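Local coordinates for putative fructosamine-3-kinase (Thermobifida fusca YX, PDB 3F7W), which probably acts as a kinase of the fructosamine kinase family, transferring phosphate to a substrate not yet established, at residues G217-F229 with A245-Q259. Numbering follows the deposited sequence. Where two conformers were deposited one is given.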
ATOM      1  N   GLY A 217      -0.111 -11.022   0.805  1.00 26.41           N
ATOM      2  CA  GLY A 217      -0.400 -10.625   2.194  1.00 25.28           C
ATOM      3  C   GLY A 217      -1.766 -11.138   2.573  1.00 27.60           C
ATOM      4  O   GLY A 217      -2.451 -11.769   1.752  1.00 25.98           O
ATOM      5  N   HIS A 218      -2.171 -10.879   3.807  1.00 26.12           N
ATOM      6  CA  HIS A 218      -3.511 -11.195   4.219  1.00 26.18           C
ATOM      7  C   HIS A 218      -4.426 -10.110   3.696  1.00 26.37           C
ATOM      8  O   HIS A 218      -4.184  -8.930   3.916  1.00 25.56           O
ATOM      9  CB  HIS A 218      -3.595 -11.291   5.745  1.00 27.60           C
ATOM     10  CG  HIS A 218      -4.746 -12.103   6.222  1.00 26.44           C
ATOM     11  ND1 HIS A 218      -6.056 -11.814   5.883  1.00 22.47           N
ATOM     12  CD2 HIS A 218      -4.785 -13.220   6.985  1.00 28.58           C
ATOM     13  CE1 HIS A 218      -6.852 -12.704   6.454  1.00 27.78           C
ATOM     14  NE2 HIS A 218      -6.107 -13.562   7.135  1.00 27.85           N
ATOM     15  N   ARG A 219      -5.491 -10.506   3.012  1.00 26.21           N
ATOM     16  CA  ARG A 219      -6.417  -9.514   2.443  1.00 26.11           C
ATOM     17  C   ARG A 219      -7.036  -8.601   3.509  1.00 25.41           C
ATOM     18  O   ARG A 219      -7.354  -7.466   3.224  1.00 26.89           O
ATOM     19  CB  ARG A 219      -7.494 -10.189   1.608  1.00 27.34           C
ATOM     20  CG  ARG A 219      -8.428 -11.145   2.342  1.00 27.45           C
ATOM     21  CD  ARG A 219      -8.934 -12.251   1.380  1.00 25.31           C
ATOM     22  NE  ARG A 219     -10.002 -13.079   1.951  1.00 26.22           N
ATOM     23  CZ  ARG A 219     -11.312 -12.932   1.724  1.00 27.23           C
ATOM     24  NH1 ARG A 219     -11.787 -11.971   0.958  1.00 29.01           N
ATOM     25  NH2 ARG A 219     -12.179 -13.760   2.308  1.00 28.78           N
ATOM     26  N   GLU A 220      -7.192  -9.104   4.742  1.00 27.44           N
ATOM     27  CA  GLU A 220      -7.668  -8.279   5.860  1.00 26.63           C
ATOM     28  C   GLU A 220      -6.788  -7.054   6.113  1.00 24.94           C
ATOM     29  O   GLU A 220      -7.284  -6.056   6.596  1.00 25.71           O
ATOM     30  CB  GLU A 220      -7.872  -9.109   7.130  1.00 24.11           C
ATOM     31  CG  GLU A 220      -9.096 -10.085   7.023  1.00 27.07           C
ATOM     32  CD  GLU A 220      -9.272 -11.015   8.223  1.00 27.67           C
ATOM     33  OE1 GLU A 220      -8.889 -10.654   9.366  1.00 27.25           O
ATOM     34  OE2 GLU A 220      -9.830 -12.103   8.018  1.00 29.41           O
ATOM     35  N   ALA A 221      -5.495  -7.119   5.750  1.00 26.18           N
ATOM     36  CA  ALA A 221      -4.580  -5.992   5.901  1.00 25.41           C
ATOM     37  C   ALA A 221      -5.108  -4.759   5.192  1.00 25.11           C
ATOM     38  O   ALA A 221      -5.165  -3.677   5.771  1.00 24.73           O
ATOM     39  CB  ALA A 221      -3.152  -6.346   5.382  1.00 24.53           C
ATOM     40  N   ASP A 222      -5.498  -4.911   3.935  1.00 25.81           N
ATOM     41  CA  ASP A 222      -5.929  -3.741   3.142  1.00 26.23           C
ATOM     42  C   ASP A 222      -7.204  -3.134   3.723  1.00 25.50           C
ATOM     43  O   ASP A 222      -7.334  -1.921   3.854  1.00 25.51           O
ATOM     44  CB  ASP A 222      -6.162  -4.126   1.664  1.00 25.11           C
ATOM     45  CG  ASP A 222      -4.857  -4.137   0.806  1.00 26.83           C
ATOM     46  OD1 ASP A 222      -3.759  -3.751   1.271  1.00 25.24           O
ATOM     47  OD2 ASP A 222      -4.960  -4.554  -0.374  1.00 26.49           O
ATOM     48  N   LEU A 223      -8.151  -3.992   4.081  0.50 24.93           N
ATOM     49  CA  LEU A 223      -9.412  -3.530   4.660  0.50 25.84           C
ATOM     50  C   LEU A 223      -9.194  -2.888   6.028  0.50 25.65           C
ATOM     51  O   LEU A 223      -9.892  -1.947   6.389  0.50 25.14           O
ATOM     52  CB  LEU A 223     -10.420  -4.677   4.736  0.50 27.71           C
ATOM     53  CG  LEU A 223     -11.282  -4.900   3.478  0.50 31.31           C
ATOM     54  CD1 LEU A 223     -10.467  -4.741   2.220  0.50 25.18           C
ATOM     55  CD2 LEU A 223     -11.944  -6.261   3.530  0.50 28.28           C
ATOM     56  N   ALA A 224      -8.226  -3.396   6.783  1.00 26.38           N
ATOM     57  CA  ALA A 224      -7.905  -2.828   8.092  1.00 25.69           C
ATOM     58  C   ALA A 224      -7.240  -1.452   7.924  1.00 24.54           C
ATOM     59  O   ALA A 224      -7.428  -0.580   8.753  1.00 25.94           O
ATOM     60  CB  ALA A 224      -7.005  -3.762   8.894  1.00 24.18           C
HETATM   61  N   MSE A 225      -6.480  -1.268   6.849  1.00 25.06           N
HETATM   62  CA  MSE A 225      -5.852   0.024   6.574  1.00 26.50           C
HETATM   63  C   MSE A 225      -6.901   1.049   6.174  1.00 23.96           C
HETATM   64  O   MSE A 225      -6.804   2.218   6.558  1.00 26.24           O
HETATM   65  CB  MSE A 225      -4.760  -0.089   5.498  1.00 25.84           C
HETATM   66  CG  MSE A 225      -3.979   1.152   5.263  1.00 24.90           C
HETATM   67 SE   MSE A 225      -2.961   1.611   6.893  0.75 24.66          SE
HETATM   68  CE  MSE A 225      -1.485   2.714   6.131  1.00 25.56           C
ATOM     69  N   LEU A 226      -7.892   0.624   5.392  1.00 25.40           N
ATOM     70  CA  LEU A 226      -9.032   1.513   5.073  1.00 25.76           C
ATOM     71  C   LEU A 226      -9.721   1.983   6.358  1.00 25.77           C
ATOM     72  O   LEU A 226     -10.070   3.155   6.509  1.00 25.35           O
ATOM     73  CB  LEU A 226     -10.025   0.825   4.136  1.00 25.98           C
ATOM     74  CG  LEU A 226      -9.530   0.599   2.702  1.00 25.52           C
ATOM     75  CD1 LEU A 226     -10.569  -0.279   1.961  1.00 27.38           C
ATOM     76  CD2 LEU A 226      -9.273   1.965   1.995  1.00 23.35           C
ATOM     77  N   ALA A 227      -9.868   1.068   7.311  1.00 23.50           N
ATOM     78  CA  ALA A 227     -10.494   1.366   8.562  1.00 24.52           C
ATOM     79  C   ALA A 227      -9.609   2.262   9.443  1.00 25.07           C
ATOM     80  O   ALA A 227     -10.118   3.156  10.085  1.00 26.32           O
ATOM     81  CB  ALA A 227     -10.877   0.041   9.306  1.00 24.63           C
ATOM     82  N   LEU A 228      -8.300   2.028   9.454  1.00 23.36           N
ATOM     83  CA  LEU A 228      -7.419   2.706  10.396  1.00 25.50           C
ATOM     84  C   LEU A 228      -7.520   4.235  10.297  1.00 25.14           C
ATOM     85  O   LEU A 228      -7.664   4.920  11.309  1.00 26.88           O
ATOM     86  CB  LEU A 228      -5.998   2.244  10.189  1.00 24.63           C
ATOM     87  CG  LEU A 228      -4.904   2.811  11.105  1.00 23.93           C
ATOM     88  CD1 LEU A 228      -5.255   2.576  12.543  1.00 24.41           C
ATOM     89  CD2 LEU A 228      -3.571   2.147  10.789  1.00 24.79           C
ATOM     90  N   PHE A 229      -7.413   4.773   9.089  1.00 24.35           N
ATOM     91  CA  PHE A 229      -7.524   6.231   8.893  1.00 26.00           C
ATOM     92  C   PHE A 229      -8.863   6.623   8.281  1.00 26.83           C
ATOM     93  O   PHE A 229      -9.121   7.795   7.991  1.00 29.17           O
ATOM     94  CB  PHE A 229      -6.351   6.750   8.072  1.00 28.60           C
ATOM     95  CG  PHE A 229      -5.035   6.469   8.726  1.00 29.43           C
ATOM     96  CD1 PHE A 229      -4.547   7.309   9.708  1.00 36.72           C
ATOM     97  CD2 PHE A 229      -4.329   5.320   8.408  1.00 29.95           C
ATOM     98  CE1 PHE A 229      -3.356   7.010  10.356  1.00 32.80           C
ATOM     99  CE2 PHE A 229      -3.133   5.024   9.036  1.00 33.97           C
ATOM    100  CZ  PHE A 229      -2.659   5.888  10.028  1.00 30.29           C
ATOM    101  N   ALA A 245     -16.504 -11.765  -1.923  1.00 34.68           N
ATOM    102  CA  ALA A 245     -15.411 -12.515  -1.305  1.00 32.81           C
ATOM    103  C   ALA A 245     -15.513 -12.390   0.208  1.00 30.84           C
ATOM    104  O   ALA A 245     -14.645 -11.796   0.826  1.00 27.73           O
ATOM    105  CB  ALA A 245     -14.047 -12.013  -1.799  1.00 29.61           C
ATOM    106  N   PRO A 246     -16.580 -12.962   0.810  1.00 30.48           N
ATOM    107  CA  PRO A 246     -16.810 -12.774   2.241  1.00 30.12           C
ATOM    108  C   PRO A 246     -15.576 -13.053   3.085  1.00 29.72           C
ATOM    109  O   PRO A 246     -14.926 -14.086   2.919  1.00 28.51           O
ATOM    110  CB  PRO A 246     -17.925 -13.789   2.565  1.00 31.89           C
ATOM    111  CG  PRO A 246     -18.023 -14.677   1.342  1.00 30.53           C
ATOM    112  CD  PRO A 246     -17.626 -13.806   0.212  1.00 32.98           C
ATOM    113  N   LEU A 247     -15.274 -12.137   3.992  1.00 26.83           N
ATOM    114  CA  LEU A 247     -14.174 -12.315   4.906  1.00 29.13           C
ATOM    115  C   LEU A 247     -14.490 -13.496   5.870  1.00 29.51           C
ATOM    116  O   LEU A 247     -15.655 -13.820   6.126  1.00 29.41           O
ATOM    117  CB  LEU A 247     -13.898 -11.001   5.655  1.00 29.15           C
ATOM    118  CG  LEU A 247     -13.283  -9.846   4.846  1.00 31.78           C
ATOM    119  CD1 LEU A 247     -13.342  -8.576   5.648  1.00 32.34           C
ATOM    120  CD2 LEU A 247     -11.841 -10.137   4.449  1.00 26.34           C
ATOM    121  N   ALA A 248     -13.444 -14.134   6.381  1.00 31.06           N
ATOM    122  CA  ALA A 248     -13.568 -15.203   7.362  1.00 31.08           C
ATOM    123  C   ALA A 248     -14.228 -14.682   8.627  1.00 30.79           C
ATOM    124  O   ALA A 248     -14.090 -13.498   8.981  1.00 28.22           O
ATOM    125  CB  ALA A 248     -12.198 -15.789   7.687  1.00 33.30           C
ATOM    126  N   GLU A 249     -14.970 -15.567   9.285  1.00 29.53           N
ATOM    127  CA  GLU A 249     -15.707 -15.230  10.486  1.00 30.27           C
ATOM    128  C   GLU A 249     -14.768 -14.583  11.511  1.00 28.21           C
ATOM    129  O   GLU A 249     -13.637 -15.044  11.697  1.00 28.69           O
ATOM    130  CB  GLU A 249     -16.324 -16.532  11.061  1.00 31.22           C
ATOM    131  CG  GLU A 249     -17.179 -16.349  12.261  1.00 33.38           C
ATOM    132  CD  GLU A 249     -17.823 -17.657  12.728  1.00 38.76           C
ATOM    133  OE1 GLU A 249     -17.407 -18.750  12.261  1.00 49.39           O
ATOM    134  OE2 GLU A 249     -18.752 -17.584  13.568  1.00 57.20           O
ATOM    135  N   GLY A 250     -15.234 -13.528  12.172  1.00 27.34           N
ATOM    136  CA  GLY A 250     -14.452 -12.871  13.222  1.00 27.39           C
ATOM    137  C   GLY A 250     -13.506 -11.781  12.736  1.00 26.31           C
ATOM    138  O   GLY A 250     -12.715 -11.229  13.521  1.00 27.14           O
ATOM    139  N   TRP A 251     -13.588 -11.450  11.449  1.00 28.45           N
ATOM    140  CA  TRP A 251     -12.731 -10.421  10.872  1.00 28.32           C
ATOM    141  C   TRP A 251     -12.774  -9.075  11.599  1.00 27.48           C
ATOM    142  O   TRP A 251     -11.732  -8.430  11.740  1.00 27.29           O
ATOM    143  CB  TRP A 251     -13.007 -10.245   9.360  1.00 28.05           C
ATOM    144  CG  TRP A 251     -14.354  -9.723   9.010  1.00 28.48           C
ATOM    145  CD1 TRP A 251     -15.456 -10.459   8.744  1.00 30.25           C
ATOM    146  CD2 TRP A 251     -14.744  -8.348   8.863  1.00 27.18           C
ATOM    147  NE1 TRP A 251     -16.508  -9.647   8.453  1.00 30.81           N
ATOM    148  CE2 TRP A 251     -16.101  -8.341   8.511  1.00 29.02           C
ATOM    149  CE3 TRP A 251     -14.072  -7.124   8.983  1.00 31.26           C
ATOM    150  CZ2 TRP A 251     -16.814  -7.165   8.300  1.00 32.99           C
ATOM    151  CZ3 TRP A 251     -14.767  -5.957   8.743  1.00 30.58           C
ATOM    152  CH2 TRP A 251     -16.137  -5.982   8.422  1.00 31.64           C
ATOM    153  N   ARG A 252     -13.944  -8.635  12.063  0.50 27.04           N
ATOM    154  CA  ARG A 252     -14.004  -7.339  12.745  0.50 27.39           C
ATOM    155  C   ARG A 252     -13.092  -7.294  13.953  0.50 26.66           C
ATOM    156  O   ARG A 252     -12.351  -6.321  14.142  0.50 27.44           O
ATOM    157  CB  ARG A 252     -15.426  -6.950  13.157  0.50 27.81           C
ATOM    158  CG  ARG A 252     -16.173  -6.176  12.100  0.50 28.91           C
ATOM    159  CD  ARG A 252     -17.577  -5.766  12.580  0.50 31.02           C
ATOM    160  NE  ARG A 252     -18.520  -5.851  11.469  0.50 35.44           N
ATOM    161  CZ  ARG A 252     -18.781  -4.880  10.595  0.50 33.76           C
ATOM    162  NH1 ARG A 252     -18.203  -3.697  10.683  0.50 27.88           N
ATOM    163  NH2 ARG A 252     -19.660  -5.103   9.625  0.50 36.56           N
ATOM    164  N   ALA A 253     -13.127  -8.356  14.754  1.00 26.14           N
ATOM    165  CA  ALA A 253     -12.300  -8.442  15.960  1.00 26.86           C
ATOM    166  C   ALA A 253     -10.798  -8.447  15.656  1.00 26.33           C
ATOM    167  O   ALA A 253      -9.987  -8.029  16.499  1.00 28.31           O
ATOM    168  CB  ALA A 253     -12.667  -9.700  16.775  1.00 25.78           C
ATOM    169  N   ARG A 254     -10.434  -8.947  14.473  1.00 25.35           N
ATOM    170  CA  ARG A 254      -9.031  -8.980  14.034  1.00 25.58           C
ATOM    171  C   ARG A 254      -8.495  -7.685  13.395  1.00 25.96           C
ATOM    172  O   ARG A 254      -7.318  -7.605  13.068  1.00 24.27           O
ATOM    173  CB  ARG A 254      -8.814 -10.140  13.058  1.00 26.87           C
ATOM    174  CG  ARG A 254      -8.965 -11.514  13.683  1.00 25.63           C
ATOM    175  CD  ARG A 254      -8.534 -12.623  12.713  1.00 27.41           C
ATOM    176  NE  ARG A 254      -9.361 -12.643  11.501  1.00 25.80           N
ATOM    177  CZ  ARG A 254     -10.504 -13.311  11.370  1.00 29.32           C
ATOM    178  NH1 ARG A 254     -10.992 -14.049  12.371  1.00 28.58           N
ATOM    179  NH2 ARG A 254     -11.173 -13.244  10.235  1.00 29.52           N
ATOM    180  N   ILE A 255      -9.341  -6.675  13.232  1.00 26.89           N
ATOM    181  CA  ILE A 255      -8.893  -5.410  12.639  1.00 27.69           C
ATOM    182  C   ILE A 255      -7.665  -4.808  13.341  1.00 26.68           C
ATOM    183  O   ILE A 255      -6.700  -4.482  12.668  1.00 26.19           O
ATOM    184  CB  ILE A 255     -10.043  -4.395  12.457  1.00 27.07           C
ATOM    185  CG1 ILE A 255     -11.040  -4.929  11.394  1.00 24.97           C
ATOM    186  CG2 ILE A 255      -9.480  -3.001  12.069  1.00 26.54           C
ATOM    187  CD1 ILE A 255     -12.287  -4.127  11.258  1.00 28.98           C
ATOM    188  N   PRO A 256      -7.674  -4.649  14.679  1.00 27.10           N
ATOM    189  CA  PRO A 256      -6.435  -4.135  15.309  1.00 25.51           C
ATOM    190  C   PRO A 256      -5.137  -4.912  15.005  1.00 26.18           C
ATOM    191  O   PRO A 256      -4.067  -4.289  14.801  1.00 25.26           O
ATOM    192  CB  PRO A 256      -6.751  -4.188  16.816  1.00 25.64           C
ATOM    193  CG  PRO A 256      -8.229  -4.171  16.902  1.00 28.09           C
ATOM    194  CD  PRO A 256      -8.760  -4.824  15.655  1.00 26.28           C
ATOM    195  N   LEU A 257      -5.215  -6.242  15.003  1.00 24.97           N
ATOM    196  CA  LEU A 257      -4.058  -7.093  14.717  1.00 26.65           C
ATOM    197  C   LEU A 257      -3.420  -6.662  13.422  1.00 25.30           C
ATOM    198  O   LEU A 257      -2.205  -6.462  13.346  1.00 26.16           O
ATOM    199  CB  LEU A 257      -4.475  -8.567  14.634  1.00 27.01           C
ATOM    200  CG  LEU A 257      -3.398  -9.580  14.230  1.00 29.96           C
ATOM    201  CD1 LEU A 257      -2.297  -9.647  15.257  1.00 30.64           C
ATOM    202  CD2 LEU A 257      -4.042 -10.959  13.992  1.00 24.15           C
ATOM    203  N   HIS A 258      -4.260  -6.494  12.404  1.00 27.02           N
ATOM    204  CA  HIS A 258      -3.797  -6.118  11.067  1.00 26.90           C
ATOM    205  C   HIS A 258      -3.349  -4.671  10.903  1.00 26.92           C
ATOM    206  O   HIS A 258      -2.757  -4.331   9.874  1.00 27.44           O
ATOM    207  CB  HIS A 258      -4.861  -6.444  10.029  1.00 24.10           C
ATOM    208  CG  HIS A 258      -5.039  -7.910   9.817  1.00 26.00           C
ATOM    209  ND1 HIS A 258      -4.112  -8.675   9.148  1.00 25.30           N
ATOM    210  CD2 HIS A 258      -6.019  -8.759  10.208  1.00 27.79           C
ATOM    211  CE1 HIS A 258      -4.511  -9.931   9.131  1.00 29.15           C
ATOM    212  NE2 HIS A 258      -5.664 -10.012   9.771  1.00 26.60           N
ATOM    213  N   GLN A 259      -3.651  -3.837  11.900  1.00 24.74           N
ATOM    214  CA  GLN A 259      -3.239  -2.454  11.929  1.00 24.73           C
ATOM    215  C   GLN A 259      -1.882  -2.247  12.605  1.00 25.41           C
ATOM    216  O   GLN A 259      -1.323  -1.152  12.551  1.00 25.69           O
ATOM    217  CB  GLN A 259      -4.312  -1.609  12.641  1.00 24.53           C
ATOM    218  CG  GLN A 259      -5.605  -1.506  11.829  1.00 22.82           C
ATOM    219  CD  GLN A 259      -6.744  -0.775  12.514  1.00 23.56           C
ATOM    220  OE1 GLN A 259      -6.787  -0.674  13.743  1.00 24.76           O
ATOM    221  NE2 GLN A 259      -7.713  -0.312  11.719  1.00 22.32           N
TER
HETATM  222  O   HOH W   1      -9.621  -8.015  10.061  1.00 27.59           O
HETATM  223  O   HOH W   2     -10.798 -13.313   5.668  1.00 30.70           O
HETATM  224  O   HOH W   3      -3.372  -2.742   7.698  1.00 22.70           O
HETATM  225  O   HOH W   4     -10.022   1.306  12.960  1.00 33.84           O
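Glu220 and Arg254 meet side-on across two helices of the kinase-like fold, 219-229 and the start of 251-270, whose short segments cross nearly perpendicularly (-88°). Arg254 NE donates to Glu220 OE1 at 3.0 Å and Arg254 NH2 to Glu220 OE2 at 2.8 Å, both on the syn side of the carboxylate. Bent at chi3, the arginine also reaches back to the type II turn from Ala248 to Trp251, where NH1 donates to Glu249 O and NH2 to Ala248 O. With an alanine here the Glu220 carboxylate would probably lose its charged mate, and the carbonyls of Ala248 and Glu249 their tie to the helix. Nearer the backbone, Glu220 CB lies over the His258 ring, 3.8 Å from its centroid, and the ring's CE1 edge points at the His218 face, the planes inclined at 55°. Trp141 packs against both histidines.

The tight part continues where Ala224 CB touches His258 CB at 3.6 Å; so small a side chain is consistent with the close approach of the two segments. Gln259 NE2 reaches Ala224 O almost straight (178°), from the opposite face to Leu228 N, giving that carbonyl two donors.

The looser side is the loop, where Pro246, Glu249 and Gly250 are exposed. Pro246 adds little beyond its carbonyl, which with Ala245 O accepts from Arg219, whose guanidinium has Leu247 CD2 over one face. Two waters fill in from the carboxylate, one joining Glu220 OE1 to Trp251 O, another OE2 to Ala248 N. With an arginine and two donating waters around it, Glu220 is likely to stay ionised.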